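Long-range contact in DNA replication initiator (Cdc21/Cdc54) (Methanothermobacter thermautotrophicus, PDB 1LTL), which probably acts as the N-terminal, DNA-binding part of an ATP-dependent MCM helicase that unwinds DNA during replication: residues T181-E186 with Q199-L204. Sequence-based numbering, arbitrary orientation.
Sequences TLKLQE and QITVVL
Lys-183 crosses obliquely over the side chains of Thr-201 and Gln-199, and its NZ donates a hydrogen bond to Thr-201 OG1, modelled at 2.5 Å. Lys-183 and Thr-201 are a non-hydrogen-bonded antiparallel pair (CA to CA 4.7 Å), which puts both side chains on one face. Two bends in the lysine chain, at chi2 (-55°) and chi4 (-64°), bring the ammonium round to that hydroxyl. Its methylene part meanwhile crosses the Gln-199 amide, with CG 3.6 Å from Gln-199 OE1 and CE flanking NE2. Shortening Lys-183 to an alanine is likely to leave Thr-201 OG1 without its lysine donor and strip aliphatic cover from the Gln-199 amide. Beside this group the methyls of Thr-181 and Thr-201 meet, CG2 to CG2, at 4.0 Å.

The opposite face is apolar: Leu-184 CB rests 3.9 Å from Val-202 CG2 and also touches the CG2 branch of Ile-200, while Leu-182 lies alongside Val-202 and reaches Leu-204 through CD1.

Between the two faces runs an antiparallel backbone pairing. Leu-182 and Val-202 form one hydrogen-bonded pair, with Val-202 N to Leu-182 O at 2.7 Å and nearly straight (170°); Leu-184 and Ile-200 form the other, with Leu-184 N to Ile-200 O at 2.8 Å.

Further out, Arg-121 NE hydrogen-bonds Gln-199 OE1, consistent with orienting that amide. Both strands belong to the curled sheet of the MCM OB domain, joined by loop 186-198. Strand 175-185 also pairs with strand 113-137, and strand 199-205 runs parallel to strand 234-243. Val-218 and Val-220 of strand 217-229 pack on Leu-184, Val-220 also on Val-202.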
ATOM      1  N   THR A 181      30.532  16.695 -31.469  1.00 26.84           N
ATOM      2  CA  THR A 181      30.261  15.644 -32.426  1.00 27.87           C
ATOM      3  C   THR A 181      30.724  15.936 -33.833  1.00 29.39           C
ATOM      4  O   THR A 181      30.609  17.061 -34.309  1.00 31.09           O
ATOM      5  CB  THR A 181      28.765  15.391 -32.473  1.00 27.51           C
ATOM      6  OG1 THR A 181      28.407  14.553 -31.381  1.00 29.96           O
ATOM      7  CG2 THR A 181      28.365  14.726 -33.752  1.00 31.80           C
ATOM      8  N   LEU A 182      31.253  14.933 -34.519  1.00 30.00           N
ATOM      9  CA  LEU A 182      31.636  15.160 -35.906  1.00 30.37           C
ATOM     10  C   LEU A 182      31.515  13.873 -36.666  1.00 30.02           C
ATOM     11  O   LEU A 182      31.516  12.802 -36.072  1.00 29.30           O
ATOM     12  CB  LEU A 182      33.048  15.723 -36.011  1.00 30.74           C
ATOM     13  CG  LEU A 182      34.261  14.808 -35.991  1.00 32.69           C
ATOM     14  CD1 LEU A 182      35.490  15.697 -35.896  1.00 35.40           C
ATOM     15  CD2 LEU A 182      34.226  13.871 -34.819  1.00 35.25           C
ATOM     16  N   LYS A 183      31.362  14.002 -37.980  1.00 31.49           N
ATOM     17  CA  LYS A 183      31.239  12.868 -38.892  1.00 32.20           C
ATOM     18  C   LYS A 183      32.594  12.552 -39.510  1.00 32.18           C
ATOM     19  O   LYS A 183      33.269  13.439 -40.025  1.00 31.45           O
ATOM     20  CB  LYS A 183      30.251  13.186 -40.019  1.00 32.75           C
ATOM     21  CG  LYS A 183      28.809  12.881 -39.699  1.00 35.94           C
ATOM     22  CD  LYS A 183      28.665  11.424 -39.271  1.00 40.57           C
ATOM     23  CE  LYS A 183      27.228  11.067 -38.905  1.00 41.45           C
ATOM     24  NZ  LYS A 183      26.775  11.846 -37.725  1.00 45.56           N
ATOM     25  N   LEU A 184      32.982  11.289 -39.453  1.00 32.47           N
ATOM     26  CA  LEU A 184      34.242  10.850 -40.012  1.00 35.16           C
ATOM     27  C   LEU A 184      33.943   9.996 -41.231  1.00 38.34           C
ATOM     28  O   LEU A 184      33.320   8.950 -41.110  1.00 38.68           O
ATOM     29  CB  LEU A 184      35.005  10.017 -38.991  1.00 33.16           C
ATOM     30  CG  LEU A 184      36.338   9.499 -39.508  1.00 32.03           C
ATOM     31  CD1 LEU A 184      37.263  10.677 -39.781  1.00 27.81           C
ATOM     32  CD2 LEU A 184      36.953   8.534 -38.501  1.00 31.46           C
ATOM     33  N   GLN A 185      34.393  10.433 -42.402  1.00 43.79           N
ATOM     34  CA  GLN A 185      34.153   9.710 -43.654  1.00 47.55           C
ATOM     35  C   GLN A 185      35.323   8.814 -43.996  1.00 50.25           C
ATOM     36  O   GLN A 185      36.478   9.172 -43.758  1.00 50.30           O
ATOM     37  CB  GLN A 185      33.946  10.713 -44.775  1.00 48.30           C
ATOM     38  CG  GLN A 185      33.782  10.125 -46.141  1.00 49.88           C
ATOM     39  CD  GLN A 185      33.842  11.205 -47.202  1.00 52.20           C
ATOM     40  OE1 GLN A 185      34.930  11.652 -47.592  1.00 53.76           O
ATOM     41  NE2 GLN A 185      32.670  11.662 -47.652  1.00 51.78           N
ATOM     42  N   GLU A 186      35.027   7.654 -44.568  1.00 53.23           N
ATOM     43  CA  GLU A 186      36.086   6.723 -44.923  1.00 56.55           C
ATOM     44  C   GLU A 186      36.958   7.247 -46.033  1.00 58.61           C
ATOM     45  O   GLU A 186      36.560   8.106 -46.823  1.00 57.25           O
ATOM     46  CB  GLU A 186      35.528   5.371 -45.345  1.00 57.79           C
ATOM     47  CG  GLU A 186      34.548   5.435 -46.496  1.00 60.11           C
ATOM     48  CD  GLU A 186      34.111   4.059 -46.969  1.00 61.58           C
ATOM     49  OE1 GLU A 186      33.063   3.988 -47.659  1.00 64.07           O
ATOM     50  OE2 GLU A 186      34.814   3.063 -46.660  1.00 60.56           O
ATOM     51  N   GLN A 199      30.091   6.995 -43.528  1.00 57.71           N
ATOM     52  CA  GLN A 199      30.630   7.802 -42.462  1.00 51.62           C
ATOM     53  C   GLN A 199      30.227   7.277 -41.096  1.00 46.44           C
ATOM     54  O   GLN A 199      29.297   6.488 -40.964  1.00 46.77           O
ATOM     55  CB  GLN A 199      30.154   9.233 -42.625  1.00 54.58           C
ATOM     56  CG  GLN A 199      28.765   9.333 -43.217  1.00 58.40           C
ATOM     57  CD  GLN A 199      28.105  10.676 -42.925  1.00 61.50           C
ATOM     58  OE1 GLN A 199      28.726  11.740 -43.079  1.00 62.02           O
ATOM     59  NE2 GLN A 199      26.837  10.635 -42.503  1.00 61.96           N
ATOM     60  N   ILE A 200      30.943   7.698 -40.070  1.00 39.49           N
ATOM     61  CA  ILE A 200      30.599   7.267 -38.734  1.00 33.60           C
ATOM     62  C   ILE A 200      30.737   8.438 -37.786  1.00 31.81           C
ATOM     63  O   ILE A 200      31.552   9.319 -38.013  1.00 33.08           O
ATOM     64  CB  ILE A 200      31.486   6.138 -38.250  1.00 30.76           C
ATOM     65  CG1 ILE A 200      30.829   5.494 -37.035  1.00 29.07           C
ATOM     66  CG2 ILE A 200      32.859   6.664 -37.889  1.00 28.96           C
ATOM     67  CD1 ILE A 200      31.522   4.291 -36.564  1.00 27.00           C
ATOM     68  N   THR A 201      29.955   8.461 -36.716  1.00 28.92           N
ATOM     69  CA  THR A 201      30.044   9.581 -35.795  1.00 25.17           C
ATOM     70  C   THR A 201      31.153   9.463 -34.777  1.00 22.14           C
ATOM     71  O   THR A 201      31.405   8.398 -34.222  1.00 21.45           O
ATOM     72  CB  THR A 201      28.722   9.794 -35.060  1.00 26.00           C
ATOM     73  OG1 THR A 201      27.761  10.346 -35.965  1.00 29.73           O
ATOM     74  CG2 THR A 201      28.898  10.740 -33.917  1.00 25.20           C
ATOM     75  N   VAL A 202      31.832  10.576 -34.550  1.00 20.01           N
ATOM     76  CA  VAL A 202      32.889  10.593 -33.560  1.00 21.41           C
ATOM     77  C   VAL A 202      32.520  11.613 -32.498  1.00 20.34           C
ATOM     78  O   VAL A 202      31.994  12.686 -32.796  1.00 21.84           O
ATOM     79  CB  VAL A 202      34.271  10.932 -34.179  1.00 22.20           C
ATOM     80  CG1 VAL A 202      35.333  11.060 -33.094  1.00 19.87           C
ATOM     81  CG2 VAL A 202      34.662   9.836 -35.140  1.00 24.86           C
ATOM     82  N   VAL A 203      32.772  11.248 -31.253  1.00 18.37           N
ATOM     83  CA  VAL A 203      32.471  12.113 -30.149  1.00 18.91           C
ATOM     84  C   VAL A 203      33.747  12.555 -29.499  1.00 20.75           C
ATOM     85  O   VAL A 203      34.535  11.736 -29.027  1.00 21.44           O
ATOM     86  CB  VAL A 203      31.632  11.397 -29.110  1.00 18.58           C
ATOM     87  CG1 VAL A 203      31.585  12.203 -27.840  1.00 16.80           C
ATOM     88  CG2 VAL A 203      30.242  11.174 -29.655  1.00 17.30           C
ATOM     89  N   LEU A 204      33.951  13.861 -29.467  1.00 21.66           N
ATOM     90  CA  LEU A 204      35.148  14.402 -28.863  1.00 22.19           C
ATOM     91  C   LEU A 204      34.783  15.140 -27.592  1.00 23.57           C
ATOM     92  O   LEU A 204      33.866  15.958 -27.586  1.00 23.87           O
ATOM     93  CB  LEU A 204      35.821  15.356 -29.839  1.00 20.94           C
ATOM     94  CG  LEU A 204      36.383  14.804 -31.141  1.00 21.87           C
ATOM     95  CD1 LEU A 204      37.008  15.963 -31.914  1.00 24.70           C
ATOM     96  CD2 LEU A 204      37.420  13.727 -30.880  1.00 21.26           C
TER